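Local coordinates for protein carboxylesterase SOBER1 (Arabidopsis thaliana, PDB 6AVX) that hydrolyses carboxylic esters, preferring short acyl chains, shows phospholipase A2 activity, and restrains the plant hypersensitive response to the bacterial effector AvrBsT, at residues A[7-12]-A[37-42]; A[133-138]-A[171-176]; A[46-51]-A[59-64]; A[26-31]-A[199-204]. The protein carries 1 engineered substitution. All blocks are in the same frame, centred on the assembly; numbering follows the deposited sequence. Where two conformers were deposited one is given.

Contact 1 (A[7-12]-A[37-42]); sequences FILWLH and SWLFPS
Ile8 and Trp38 run side by side on one face of the sheet, with the isoleucine packed against one face of the indole. Ile8 CD1 sits 3.9 Å from the centroid of the Trp38 six-membered ring, a CH-pi contact over its face, while Ile8 CG2 presses on Trp38 CZ3 at 3.5 Å. Farther along, Trp10 CB lies over one face of the Phe40 ring, 3.3 Å from Phe40 CE1; the Trp10 five-membered ring and the Phe40 ring are tilted by 26° and strongly offset. The other face carries Phe7, Leu9 and Leu39. There Leu9 CG, anti to the backbone N (chi1 -180°), directs Leu9 CD1 to Pro41 CD at 3.5 Å. Three backbone bonds zip the strands in parallel: Ile8 N to Ser37 O, Leu39 N to Ile8 O and Trp10 N to Leu39 O, the last nearly straight at 173°. Proline at 41 has no N-H to continue the ladder, and a water takes over, donating to Trp10 O and Pro41 O and accepting from His12 N. Beyond it, His12 NE2 bonds to Ala43 N. This is the parallel pairing of a beta-alpha-beta unit at the edge of the alpha/beta-hydrolase sheet.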
loop_
_atom_site.group_PDB
_atom_site.type_symbol
_atom_site.label_atom_id
_atom_site.label_comp_id
_atom_site.label_asym_id
_atom_site.label_seq_id
_atom_site.Cartn_x
_atom_site.Cartn_y
_atom_site.Cartn_z
ATOM N N PHE A 7 -7.022 -9.776 -9.467
ATOM C CA PHE A 7 -7.103 -8.333 -9.630
ATOM C C PHE A 7 -6.016 -7.712 -8.771
ATOM O O PHE A 7 -5.924 -8.013 -7.573
ATOM C CB PHE A 7 -8.467 -7.843 -9.143
ATOM C CG PHE A 7 -8.633 -6.357 -9.201
ATOM C CD1 PHE A 7 -8.795 -5.718 -10.408
ATOM C CD2 PHE A 7 -8.638 -5.599 -8.046
ATOM C CE1 PHE A 7 -8.944 -4.346 -10.468
ATOM C CE2 PHE A 7 -8.796 -4.226 -8.101
ATOM C CZ PHE A 7 -8.943 -3.600 -9.310
ATOM N N ILE A 8 -5.200 -6.853 -9.367
ATOM C CA ILE A 8 -4.095 -6.192 -8.674
ATOM C C ILE A 8 -4.277 -4.693 -8.843
ATOM O O ILE A 8 -4.212 -4.171 -9.967
ATOM C CB ILE A 8 -2.722 -6.637 -9.202
ATOM C CG1 ILE A 8 -2.618 -8.168 -9.171
ATOM C CG2 ILE A 8 -1.627 -5.990 -8.384
ATOM C CD1 ILE A 8 -1.338 -8.729 -9.767
ATOM N N LEU A 9 -4.506 -4.006 -7.729
ATOM C CA LEU A 9 -4.634 -2.562 -7.684
ATOM C C LEU A 9 -3.298 -2.002 -7.223
ATOM O O LEU A 9 -2.802 -2.391 -6.162
ATOM C CB LEU A 9 -5.725 -2.200 -6.676
ATOM C CG LEU A 9 -5.995 -0.712 -6.501
ATOM C CD1 LEU A 9 -6.486 -0.121 -7.799
ATOM C CD2 LEU A 9 -6.971 -0.456 -5.376
ATOM N N TRP A 10 -2.705 -1.107 -8.004
ATOM C CA TRP A 10 -1.429 -0.484 -7.675
ATOM C C TRP A 10 -1.631 0.998 -7.424
ATOM O O TRP A 10 -2.168 1.693 -8.288
ATOM C CB TRP A 10 -0.412 -0.654 -8.806
ATOM C CG TRP A 10 0.945 -0.169 -8.376
ATOM C CD1 TRP A 10 1.381 1.121 -8.318
ATOM C CD2 TRP A 10 2.012 -0.976 -7.869
ATOM N NE1 TRP A 10 2.663 1.167 -7.807
ATOM C CE2 TRP A 10 3.069 -0.107 -7.532
ATOM C CE3 TRP A 10 2.187 -2.343 -7.694
ATOM C CZ2 TRP A 10 4.279 -0.569 -7.020
ATOM C CZ3 TRP A 10 3.397 -2.800 -7.176
ATOM C CH2 TRP A 10 4.419 -1.916 -6.860
ATOM N N LEU A 11 -1.157 1.491 -6.282
ATOM C CA LEU A 11 -1.360 2.868 -5.847
ATOM C C LEU A 11 -0.028 3.607 -5.865
ATOM O O LEU A 11 0.890 3.267 -5.111
ATOM C CB LEU A 11 -1.963 2.884 -4.446
ATOM C CG LEU A 11 -3.285 2.128 -4.333
ATOM C CD1 LEU A 11 -3.775 2.051 -2.912
ATOM C CD2 LEU A 11 -4.354 2.726 -5.255
ATOM N N HIS A 12 0.068 4.626 -6.723
ATOM C CA HIS A 12 1.287 5.394 -6.913
ATOM C C HIS A 12 1.600 6.259 -5.689
ATOM O O HIS A 12 0.781 6.460 -4.794
ATOM C CB HIS A 12 1.157 6.266 -8.170
ATOM C CG HIS A 12 0.125 7.353 -8.063
ATOM N ND1 HIS A 12 0.329 8.503 -7.330
ATOM C CD2 HIS A 12 -1.117 7.462 -8.590
ATOM C CE1 HIS A 12 -0.753 9.271 -7.415
ATOM N NE2 HIS A 12 -1.641 8.666 -8.177
ATOM N N SER A 37 -5.675 -8.970 -13.917
ATOM C CA SER A 37 -6.259 -7.686 -14.275
ATOM C C SER A 37 -5.660 -6.627 -13.363
ATOM O O SER A 37 -5.869 -6.667 -12.148
ATOM C CB SER A 37 -7.773 -7.724 -14.082
ATOM O OG SER A 37 -8.348 -6.449 -14.331
ATOM N N TRP A 38 -4.916 -5.699 -13.933
ATOM C CA TRP A 38 -4.262 -4.647 -13.173
ATOM C C TRP A 38 -5.065 -3.362 -13.272
ATOM O O TRP A 38 -5.709 -3.087 -14.291
ATOM C CB TRP A 38 -2.883 -4.359 -13.756
ATOM C CG TRP A 38 -1.892 -5.439 -13.603
ATOM C CD1 TRP A 38 -1.785 -6.571 -14.358
ATOM C CD2 TRP A 38 -0.841 -5.501 -12.644
ATOM N NE1 TRP A 38 -0.734 -7.327 -13.918
ATOM C CE2 TRP A 38 -0.122 -6.688 -12.878
ATOM C CE3 TRP A 38 -0.417 -4.654 -11.627
ATOM C CZ2 TRP A 38 0.975 -7.057 -12.117
ATOM C CZ3 TRP A 38 0.678 -5.020 -10.880
ATOM C CH2 TRP A 38 1.365 -6.216 -11.133
ATOM N N LEU A 39 -4.993 -2.546 -12.220
ATOM C CA LEU A 39 -5.560 -1.210 -12.264
ATOM C C LEU A 39 -4.624 -0.242 -11.567
ATOM O O LEU A 39 -4.189 -0.490 -10.442
ATOM C CB LEU A 39 -6.937 -1.191 -11.611
ATOM C CG LEU A 39 -7.690 0.115 -11.780
ATOM C CD1 LEU A 39 -8.060 0.359 -13.238
ATOM C CD2 LEU A 39 -8.935 0.102 -10.922
ATOM N N PHE A 40 -4.300 0.840 -12.261
ATOM C CA PHE A 40 -3.391 1.871 -11.778
ATOM C C PHE A 40 -4.158 3.188 -11.767
ATOM O O PHE A 40 -4.066 3.970 -12.725
ATOM C CB PHE A 40 -2.177 1.991 -12.694
ATOM C CG PHE A 40 -1.219 0.822 -12.619
ATOM C CD1 PHE A 40 -0.055 0.928 -11.905
ATOM C CD2 PHE A 40 -1.487 -0.376 -13.279
ATOM C CE1 PHE A 40 0.830 -0.132 -11.832
ATOM C CE2 PHE A 40 -0.583 -1.430 -13.214
ATOM C CZ PHE A 40 0.557 -1.298 -12.493
ATOM N N PRO A 41 -4.921 3.469 -10.710
ATOM C CA PRO A 41 -5.677 4.729 -10.635
ATOM C C PRO A 41 -4.745 5.904 -10.401
ATOM O O PRO A 41 -3.567 5.741 -10.060
ATOM C CB PRO A 41 -6.609 4.513 -9.439
ATOM C CG PRO A 41 -5.845 3.575 -8.566
ATOM C CD PRO A 41 -5.165 2.629 -9.533
ATOM N N SER A 42 -5.288 7.120 -10.547
ATOM C CA SER A 42 -4.536 8.342 -10.302
ATOM C C SER A 42 -5.208 9.150 -9.205
ATOM O O SER A 42 -6.425 9.371 -9.246
ATOM C CB SER A 42 -4.446 9.186 -11.563
ATOM O OG SER A 42 -3.625 8.545 -12.513
HETATM O O HOH W 1 -1.491 4.166 -9.173
#

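Contact 2 (A[133-138]-A[171-176]); sequences GWVPFT and QAALPF
The Phe176 ring takes Val135 CG1 squarely on one face: the methyl lies 3.7 Å from the ring centroid and only 3° off the normal, a CH-pi contact over the very centre. At the edge of the same ring, close to its plane, comes the backbone of Thr138, whose O is 3.8 Å from Phe176 CE1. Phe137 reaches Phe176 as well, CE1 to CZ at 3.7 Å, but the two rings, inclined by 21°, are strongly offset, their centroids 5.8 Å apart. Pro136 CD lies over one face of Phe137, toward the rim. Val135 divides its branches between two helix residues: CG1, anti to the backbone N (chi1 -179°), goes to the phenyl ring, whereas CG2 rests on Ala173, 3.6 Å from CA and 3.7 Å from CB. Phe176 and Ala173 lie three residues apart, so both face the valine from one side of the helix. Phe137 and Pro136 also touch helix 109-120 at Ala116 and Ala112. Trp134, earlier in the loop, touches Ser108, the probable nucleophile, while the Val135-Phe176 packing lies away from the active site. The loop following strand 127-131 thus packs against helix 173-180, which precedes strand 184-189 of the alpha/beta-hydrolase sheet.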
loop_
_atom_site.group_PDB
_atom_site.type_symbol
_atom_site.label_atom_id
_atom_site.label_comp_id
_atom_site.label_asym_id
_atom_site.label_seq_id
_atom_site.Cartn_x
_atom_site.Cartn_y
_atom_site.Cartn_z
ATOM N N GLY A 133 6.424 2.274 2.638
ATOM C CA GLY A 133 5.336 3.034 3.197
ATOM C C GLY A 133 5.525 3.367 4.661
ATOM O O GLY A 133 6.626 3.317 5.216
ATOM N N TRP A 134 4.414 3.713 5.296
ATOM C CA TRP A 134 4.392 4.041 6.714
ATOM C C TRP A 134 2.985 3.775 7.218
ATOM O O TRP A 134 2.067 3.549 6.444
ATOM C CB TRP A 134 4.818 5.482 6.962
ATOM C CG TRP A 134 3.897 6.534 6.394
ATOM C CD1 TRP A 134 2.865 7.145 7.042
ATOM C CD2 TRP A 134 3.967 7.143 5.099
ATOM N NE1 TRP A 134 2.284 8.072 6.230
ATOM C CE2 TRP A 134 2.951 8.118 5.037
ATOM C CE3 TRP A 134 4.810 6.983 4.000
ATOM C CZ2 TRP A 134 2.740 8.908 3.909
ATOM C CZ3 TRP A 134 4.614 7.770 2.888
ATOM C CH2 TRP A 134 3.590 8.740 2.855
ATOM N N VAL A 135 2.822 3.790 8.538
ATOM C CA VAL A 135 1.525 3.581 9.170
ATOM C C VAL A 135 0.817 4.930 9.231
ATOM O O VAL A 135 1.298 5.829 9.932
ATOM C CB VAL A 135 1.674 2.972 10.567
ATOM C CG1 VAL A 135 0.302 2.737 11.186
ATOM C CG2 VAL A 135 2.431 1.653 10.482
ATOM N N PRO A 136 -0.300 5.128 8.514
ATOM C CA PRO A 136 -0.832 6.482 8.353
ATOM C C PRO A 136 -1.910 6.837 9.351
ATOM O O PRO A 136 -2.715 7.736 9.102
ATOM C CB PRO A 136 -1.394 6.448 6.931
ATOM C CG PRO A 136 -1.932 5.102 6.836
ATOM C CD PRO A 136 -0.970 4.202 7.581
ATOM N N PHE A 137 -1.913 6.164 10.487
ATOM C CA PHE A 137 -2.866 6.456 11.546
ATOM C C PHE A 137 -2.301 5.931 12.855
ATOM O O PHE A 137 -1.291 5.238 12.881
ATOM C CB PHE A 137 -4.292 5.952 11.221
ATOM C CG PHE A 137 -4.372 4.610 10.500
ATOM C CD1 PHE A 137 -3.516 3.566 10.802
ATOM C CD2 PHE A 137 -5.359 4.391 9.550
ATOM C CE1 PHE A 137 -3.633 2.337 10.141
ATOM C CE2 PHE A 137 -5.489 3.182 8.907
ATOM C CZ PHE A 137 -4.628 2.152 9.202
ATOM N N THR A 138 -2.946 6.312 13.961
ATOM C CA THR A 138 -2.544 5.867 15.286
ATOM C C THR A 138 -3.291 4.588 15.648
ATOM O O THR A 138 -4.184 4.124 14.928
ATOM C CB THR A 138 -2.848 6.914 16.360
ATOM O OG1 THR A 138 -4.258 6.941 16.593
ATOM C CG2 THR A 138 -2.353 8.314 15.971
ATOM N N GLN A 171 9.783 -0.377 9.985
ATOM C CA GLN A 171 9.885 -1.308 11.102
ATOM C C GLN A 171 8.781 -1.079 12.126
ATOM O O GLN A 171 8.297 -2.037 12.730
ATOM C CB GLN A 171 11.242 -1.161 11.780
ATOM C CG GLN A 171 12.431 -1.597 10.937
ATOM C CD GLN A 171 13.748 -1.358 11.660
ATOM O OE1 GLN A 171 14.085 -0.224 12.014
ATOM N NE2 GLN A 171 14.489 -2.431 11.902
ATOM N N ALA A 172 8.351 0.170 12.311
ATOM C CA ALA A 172 7.297 0.475 13.277
ATOM C C ALA A 172 5.974 -0.176 12.918
ATOM O O ALA A 172 5.111 -0.338 13.793
ATOM C CB ALA A 172 7.089 1.984 13.370
ATOM N N ALA A 173 5.771 -0.547 11.660
ATOM C CA ALA A 173 4.533 -1.213 11.301
ATOM C C ALA A 173 4.407 -2.559 11.994
ATOM O O ALA A 173 3.294 -3.046 12.198
ATOM C CB ALA A 173 4.468 -1.414 9.792
ATOM N N LEU A 174 5.533 -3.188 12.352
ATOM C CA LEU A 174 5.462 -4.549 12.873
ATOM C C LEU A 174 4.779 -4.597 14.229
ATOM O O LEU A 174 3.831 -5.383 14.391
ATOM C CB LEU A 174 6.854 -5.185 12.858
ATOM C CG LEU A 174 7.442 -5.342 11.450
ATOM C CD1 LEU A 174 8.851 -5.918 11.493
ATOM C CD2 LEU A 174 6.539 -6.189 10.556
ATOM N N PRO A 175 5.155 -3.796 15.216
ATOM C CA PRO A 175 4.402 -3.852 16.474
ATOM C C PRO A 175 2.988 -3.337 16.346
ATOM O O PRO A 175 2.093 -3.814 17.054
ATOM C CB PRO A 175 5.244 -3.026 17.454
ATOM C CG PRO A 175 6.169 -2.231 16.607
ATOM C CD PRO A 175 6.379 -2.991 15.337
ATOM N N PHE A 176 2.749 -2.380 15.454
ATOM C CA PHE A 176 1.387 -1.919 15.207
ATOM C C PHE A 176 0.526 -3.062 14.687
ATOM O O PHE A 176 -0.585 -3.303 15.178
ATOM C CB PHE A 176 1.433 -0.762 14.212
ATOM C CG PHE A 176 0.088 -0.198 13.883
ATOM C CD1 PHE A 176 -0.408 0.888 14.563
ATOM C CD2 PHE A 176 -0.668 -0.741 12.867
ATOM C CE1 PHE A 176 -1.650 1.407 14.249
ATOM C CE2 PHE A 176 -1.920 -0.224 12.556
ATOM C CZ PHE A 176 -2.403 0.840 13.243
#

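Contact 3 (A[46-51]-A[59-64]); sequences NPVTCN and WFDVPE
Thr49 and Asp61 hold each other by two hydrogen bonds, one to each carboxylate oxygen. The backbone N of Thr49 gives a nearly straight bond (173°) to Asp61 OD1 at 2.8 Å, and Thr49 OG1 donates to Asp61 OD2 at 2.6 Å. Both oxygens use their syn lone pairs, so the fork of the carboxylate closes on a single residue and its rotation is fixed. Asp61 CG stands anti to the backbone N (chi1 -164°), which carries the group across to the threonine; OD1 also receives a weak bond from Val62 N. A backbone bond follows, from Cys50 N to Val62 O at 2.9 Å, reaching the oxygen nearly along the C=O axis though bent at the hydrogen. The apolar contact is Cys50 SG on Val62 CG1 at 4.0 Å; separately, Thr49 CG2 makes a van der Waals contact with Pro63 O at 3.7 Å. All this ties the short 3-10 segment 49-50 that follows strand 45-48, itself paired with strand 54-57, to the loop leading toward helix 75-94; Val62 also touches Gln109 of helix 109-120.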
loop_
_atom_site.group_PDB
_atom_site.type_symbol
_atom_site.label_atom_id
_atom_site.label_comp_id
_atom_site.label_asym_id
_atom_site.label_seq_id
_atom_site.Cartn_x
_atom_site.Cartn_y
_atom_site.Cartn_z
ATOM N N ASN A 46 -4.563 17.618 -5.137
ATOM C CA ASN A 46 -4.835 18.175 -3.824
ATOM C C ASN A 46 -3.654 19.034 -3.398
ATOM O O ASN A 46 -2.510 18.773 -3.802
ATOM C CB ASN A 46 -4.993 17.064 -2.774
ATOM C CG ASN A 46 -6.227 16.236 -2.972
ATOM O OD1 ASN A 46 -7.350 16.731 -2.880
ATOM N ND2 ASN A 46 -6.051 14.956 -3.222
ATOM N N PRO A 47 -3.880 20.049 -2.561
ATOM C CA PRO A 47 -2.744 20.732 -1.932
ATOM C C PRO A 47 -2.024 19.789 -0.981
ATOM O O PRO A 47 -2.622 18.907 -0.355
ATOM C CB PRO A 47 -3.394 21.887 -1.160
ATOM C CG PRO A 47 -4.817 21.894 -1.570
ATOM C CD PRO A 47 -5.164 20.548 -2.052
ATOM N N VAL A 48 -0.710 19.956 -0.892
ATOM C CA VAL A 48 0.122 19.085 -0.068
ATOM C C VAL A 48 0.940 19.937 0.899
ATOM O O VAL A 48 1.772 20.756 0.476
ATOM C CB VAL A 48 1.026 18.178 -0.914
ATOM C CG1 VAL A 48 1.884 17.301 -0.027
ATOM C CG2 VAL A 48 0.182 17.334 -1.849
ATOM N N THR A 49 0.721 19.716 2.193
ATOM C CA THR A 49 1.319 20.559 3.221
ATOM C C THR A 49 2.846 20.501 3.207
ATOM O O THR A 49 3.512 21.532 3.355
ATOM C CB THR A 49 0.735 20.163 4.574
ATOM O OG1 THR A 49 -0.667 20.465 4.589
ATOM C CG2 THR A 49 1.415 20.883 5.712
ATOM N N CYS A 50 3.436 19.323 3.012
ATOM C CA CYS A 50 4.895 19.250 3.031
ATOM C C CYS A 50 5.505 19.993 1.852
ATOM O O CYS A 50 6.706 20.298 1.882
ATOM C CB CYS A 50 5.374 17.797 3.084
ATOM S SG CYS A 50 5.006 16.808 1.632
ATOM N N ASN A 51 4.716 20.292 0.821
ATOM C CA ASN A 51 5.151 21.068 -0.329
ATOM C C ASN A 51 4.553 22.469 -0.298
ATOM O O ASN A 51 4.289 23.077 -1.341
ATOM C CB ASN A 51 4.830 20.327 -1.624
ATOM C CG ASN A 51 5.723 19.127 -1.816
ATOM O OD1 ASN A 51 6.927 19.206 -1.572
ATOM N ND2 ASN A 51 5.147 17.995 -2.204
ATOM N N TRP A 59 -2.761 11.187 -2.704
ATOM C CA TRP A 59 -3.862 10.422 -2.134
ATOM C C TRP A 59 -4.438 11.067 -0.883
ATOM O O TRP A 59 -5.638 10.959 -0.631
ATOM C CB TRP A 59 -3.420 8.987 -1.821
ATOM C CG TRP A 59 -3.073 8.194 -3.040
ATOM C CD1 TRP A 59 -1.830 7.793 -3.430
ATOM C CD2 TRP A 59 -3.980 7.730 -4.044
ATOM N NE1 TRP A 59 -1.913 7.116 -4.618
ATOM C CE2 TRP A 59 -3.216 7.064 -5.021
ATOM C CE3 TRP A 59 -5.361 7.812 -4.223
ATOM C CZ2 TRP A 59 -3.786 6.494 -6.157
ATOM C CZ3 TRP A 59 -5.914 7.251 -5.352
ATOM C CH2 TRP A 59 -5.133 6.598 -6.295
ATOM N N PHE A 60 -3.595 11.656 -0.037
ATOM C CA PHE A 60 -4.005 12.233 1.239
ATOM C C PHE A 60 -2.885 13.180 1.666
ATOM O O PHE A 60 -1.759 13.067 1.200
ATOM C CB PHE A 60 -4.286 11.145 2.284
ATOM C CG PHE A 60 -3.107 10.249 2.579
ATOM C CD1 PHE A 60 -2.118 10.661 3.462
ATOM C CD2 PHE A 60 -2.987 8.987 2.011
ATOM C CE1 PHE A 60 -1.022 9.839 3.740
ATOM C CE2 PHE A 60 -1.890 8.161 2.305
ATOM C CZ PHE A 60 -0.919 8.593 3.167
ATOM N N ASP A 61 -3.188 14.114 2.555
ATOM C CA ASP A 61 -2.196 15.128 2.865
ATOM C C ASP A 61 -1.061 14.522 3.668
ATOM O O ASP A 61 -1.270 13.659 4.523
ATOM C CB ASP A 61 -2.829 16.287 3.623
ATOM C CG ASP A 61 -1.962 17.529 3.629
ATOM O OD1 ASP A 61 -1.047 17.654 2.786
ATOM O OD2 ASP A 61 -2.237 18.389 4.497
ATOM N N VAL A 62 0.143 15.015 3.397
ATOM C CA VAL A 62 1.388 14.591 4.032
ATOM C C VAL A 62 1.957 15.837 4.705
ATOM O O VAL A 62 2.399 16.764 4.011
ATOM C CB VAL A 62 2.361 14.011 2.995
ATOM C CG1 VAL A 62 3.682 13.626 3.654
ATOM C CG2 VAL A 62 1.725 12.821 2.280
ATOM N N PRO A 63 1.924 15.932 6.034
ATOM C CA PRO A 63 2.358 17.182 6.680
ATOM C C PRO A 63 3.846 17.449 6.593
ATOM O O PRO A 63 4.242 18.616 6.500
ATOM C CB PRO A 63 1.918 17.003 8.142
ATOM C CG PRO A 63 0.845 15.982 8.110
ATOM C CD PRO A 63 1.178 15.063 6.961
ATOM N N GLU A 64 4.679 16.416 6.607
ATOM C CA GLU A 64 6.091 16.602 6.880
ATOM C C GLU A 64 6.894 15.515 6.205
ATOM O O GLU A 64 6.442 14.374 6.055
ATOM C CB GLU A 64 6.405 16.503 8.377
ATOM C CG GLU A 64 6.262 17.792 9.148
ATOM C CD GLU A 64 7.085 17.792 10.427
ATOM O OE1 GLU A 64 7.804 16.801 10.679
ATOM O OE2 GLU A 64 7.014 18.788 11.179
#

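Contact 4 (A[26-31]-A[199-204]); sequences TQFKSS and KELKYI
Lys202 NZ donates to the backbone oxygen of Gln27 at 2.7 Å, coming in tilted 27° from the carbonyl plane. A water beside it accepts from Lys202 NZ and from Lys29 N, giving the ammonium a second link to the loop. The lysine leaves the helix pointing away from its partner; the bend at chi2 (-61°), followed by an extended tail, swings the amine back across. Beside this polar bridge, Leu201 splits its two methyls: CD1 lies 3.9 Å from Gln27 CB, and CD2 4.1 Å from Phe28 CE1. The phenyl ring continues along the helix, with Ile204 CG2 at its edge, 4.2 Å from Phe28 CE2, and Phe28 CZ 3.8 Å from the Leu201 backbone oxygen. What positions these groups lies in the loop and beyond. Lys29 NZ turns back to bond Thr26 O at 2.9 Å, bracing the chain around Gln27, and its amine stays 5.8 Å from Lys202 NZ. Phe28 meets the Trp38 ring edge-to-face, and Ser30 OG bonds to Glu205 OE2, farther along the helix. The contact docks the loop between helix 18-21 and strand 37-39 against the C-terminal helix 198-212, one of the helices that flank the alpha/beta-hydrolase sheet.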
loop_
_atom_site.group_PDB
_atom_site.type_symbol
_atom_site.label_atom_id
_atom_site.label_comp_id
_atom_site.label_asym_id
_atom_site.label_seq_id
_atom_site.Cartn_x
_atom_site.Cartn_y
_atom_site.Cartn_z
ATOM N N THR A 26 4.792 -5.085 -16.296
ATOM C CA THR A 26 5.647 -5.814 -17.227
ATOM C C THR A 26 6.810 -6.495 -16.535
ATOM O O THR A 26 7.484 -7.308 -17.167
ATOM C CB THR A 26 6.171 -4.914 -18.360
ATOM O OG1 THR A 26 7.156 -3.995 -17.867
ATOM C CG2 THR A 26 5.044 -4.160 -19.005
ATOM N N GLN A 27 7.081 -6.183 -15.266
ATOM C CA GLN A 27 8.078 -6.923 -14.502
ATOM C C GLN A 27 7.512 -8.195 -13.888
ATOM O O GLN A 27 8.275 -9.006 -13.352
ATOM C CB GLN A 27 8.653 -6.024 -13.405
ATOM C CG GLN A 27 9.442 -4.854 -13.954
ATOM C CD GLN A 27 10.600 -5.316 -14.805
ATOM O OE1 GLN A 27 11.320 -6.242 -14.430
ATOM N NE2 GLN A 27 10.772 -4.694 -15.961
ATOM N N PHE A 28 6.199 -8.385 -13.954
ATOM C CA PHE A 28 5.539 -9.584 -13.447
ATOM C C PHE A 28 5.316 -10.470 -14.666
ATOM O O PHE A 28 4.261 -10.451 -15.307
ATOM C CB PHE A 28 4.223 -9.219 -12.758
ATOM C CG PHE A 28 4.401 -8.467 -11.463
ATOM C CD1 PHE A 28 4.911 -7.176 -11.444
ATOM C CD2 PHE A 28 4.040 -9.048 -10.259
ATOM C CE1 PHE A 28 5.079 -6.483 -10.245
ATOM C CE2 PHE A 28 4.205 -8.361 -9.059
ATOM C CZ PHE A 28 4.726 -7.083 -9.058
ATOM N N LYS A 29 6.356 -11.228 -15.009
ATOM C CA LYS A 29 6.443 -11.951 -16.275
ATOM C C LYS A 29 6.027 -13.411 -16.177
ATOM O O LYS A 29 6.073 -14.120 -17.189
ATOM C CB LYS A 29 7.872 -11.863 -16.821
ATOM C CG LYS A 29 8.295 -10.462 -17.147
ATOM C CD LYS A 29 9.671 -10.456 -17.778
ATOM C CE LYS A 29 10.179 -9.054 -18.052
ATOM N NZ LYS A 29 9.396 -8.361 -19.099
ATOM N N SER A 30 5.608 -13.879 -15.012
ATOM C CA SER A 30 5.297 -15.291 -14.847
ATOM C C SER A 30 4.027 -15.686 -15.591
ATOM O O SER A 30 3.122 -14.882 -15.809
ATOM C CB SER A 30 5.121 -15.631 -13.373
ATOM O OG SER A 30 4.002 -14.959 -12.828
ATOM N N SER A 31 3.950 -16.968 -15.950
ATOM C CA SER A 31 2.698 -17.510 -16.466
ATOM C C SER A 31 1.561 -17.315 -15.475
ATOM O O SER A 31 0.433 -16.993 -15.860
ATOM C CB SER A 31 2.858 -18.991 -16.794
ATOM O OG SER A 31 3.819 -19.186 -17.806
ATOM N N LYS A 199 14.180 -6.606 -8.369
ATOM C CA LYS A 199 14.188 -7.781 -7.505
ATOM C C LYS A 199 13.095 -7.687 -6.447
ATOM O O LYS A 199 12.499 -8.701 -6.062
ATOM C CB LYS A 199 15.560 -7.972 -6.860
ATOM C CG LYS A 199 15.969 -6.885 -5.877
ATOM C CD LYS A 199 17.395 -7.105 -5.366
ATOM C CE LYS A 199 18.447 -6.834 -6.444
ATOM N NZ LYS A 199 18.430 -5.419 -6.936
ATOM N N GLU A 200 12.844 -6.481 -5.941
ATOM C CA GLU A 200 11.763 -6.265 -4.988
ATOM C C GLU A 200 10.414 -6.635 -5.601
ATOM O O GLU A 200 9.573 -7.274 -4.947
ATOM C CB GLU A 200 11.819 -4.793 -4.582
ATOM C CG GLU A 200 10.820 -4.360 -3.578
ATOM C CD GLU A 200 10.881 -2.856 -3.354
ATOM O OE1 GLU A 200 10.323 -2.393 -2.328
ATOM O OE2 GLU A 200 11.485 -2.133 -4.176
ATOM N N LEU A 201 10.203 -6.276 -6.868
ATOM C CA LEU A 201 8.976 -6.642 -7.565
ATOM C C LEU A 201 8.887 -8.147 -7.778
ATOM O O LEU A 201 7.808 -8.732 -7.643
ATOM C CB LEU A 201 8.884 -5.907 -8.906
ATOM C CG LEU A 201 8.752 -4.389 -8.827
ATOM C CD1 LEU A 201 8.746 -3.806 -10.214
ATOM C CD2 LEU A 201 7.478 -4.012 -8.072
ATOM N N LYS A 202 10.001 -8.794 -8.130
ATOM C CA LYS A 202 9.957 -10.240 -8.329
ATOM C C LYS A 202 9.586 -10.957 -7.038
ATOM O O LYS A 202 8.907 -11.989 -7.060
ATOM C CB LYS A 202 11.313 -10.751 -8.814
ATOM C CG LYS A 202 11.793 -10.200 -10.131
ATOM C CD LYS A 202 10.879 -10.515 -11.268
ATOM C CE LYS A 202 11.511 -10.058 -12.581
ATOM N NZ LYS A 202 10.640 -10.328 -13.743
ATOM N N TYR A 203 10.059 -10.457 -5.901
ATOM C CA TYR A 203 9.695 -11.070 -4.630
ATOM C C TYR A 203 8.213 -10.889 -4.333
ATOM O O TYR A 203 7.545 -11.822 -3.856
ATOM C CB TYR A 203 10.530 -10.454 -3.518
ATOM C CG TYR A 203 10.498 -11.229 -2.231
ATOM C CD1 TYR A 203 11.335 -12.321 -2.053
ATOM C CD2 TYR A 203 9.652 -10.881 -1.185
ATOM C CE1 TYR A 203 11.332 -13.045 -0.880
ATOM C CE2 TYR A 203 9.644 -11.602 -0.002
ATOM C CZ TYR A 203 10.482 -12.686 0.136
ATOM O OH TYR A 203 10.488 -13.412 1.302
ATOM N N ILE A 204 7.664 -9.707 -4.627
ATOM C CA ILE A 204 6.224 -9.516 -4.513
ATOM C C ILE A 204 5.488 -10.490 -5.422
ATOM O O ILE A 204 4.480 -11.092 -5.023
ATOM C CB ILE A 204 5.855 -8.048 -4.800
ATOM C CG1 ILE A 204 6.422 -7.137 -3.706
ATOM C CG2 ILE A 204 4.335 -7.887 -4.924
ATOM C CD1 ILE A 204 6.539 -5.700 -4.115
HETATM O O HOH W 2 8.669 -12.268 -13.520
#

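In the fold
The contacts form a chain, 4-1-3-2. Contact 1, at the edge of the central sheet, touches contact 4 through the Phe28-Trp38 pair and where Trp10 CH2 meets Leu201 CD2 at 3.9 Å, and it touches contact 3 through Trp59, whose NE1 lies 2.8 Å from His12 O, probably hydrogen-bonded. Contact 3 in turn reaches contact 2 at Phe60 and Trp134. Contacts 3 and 4 lie on opposite sides of the chain's centre, their own centres 31 Å apart. Ser108, the probable nucleophile of the Ser108-His194-Asp162 relay, lies near this chain of contacts: the side chains of Val62 and His12 are about 8 and 9 Å from that of Ser108, and Trp134 touches it.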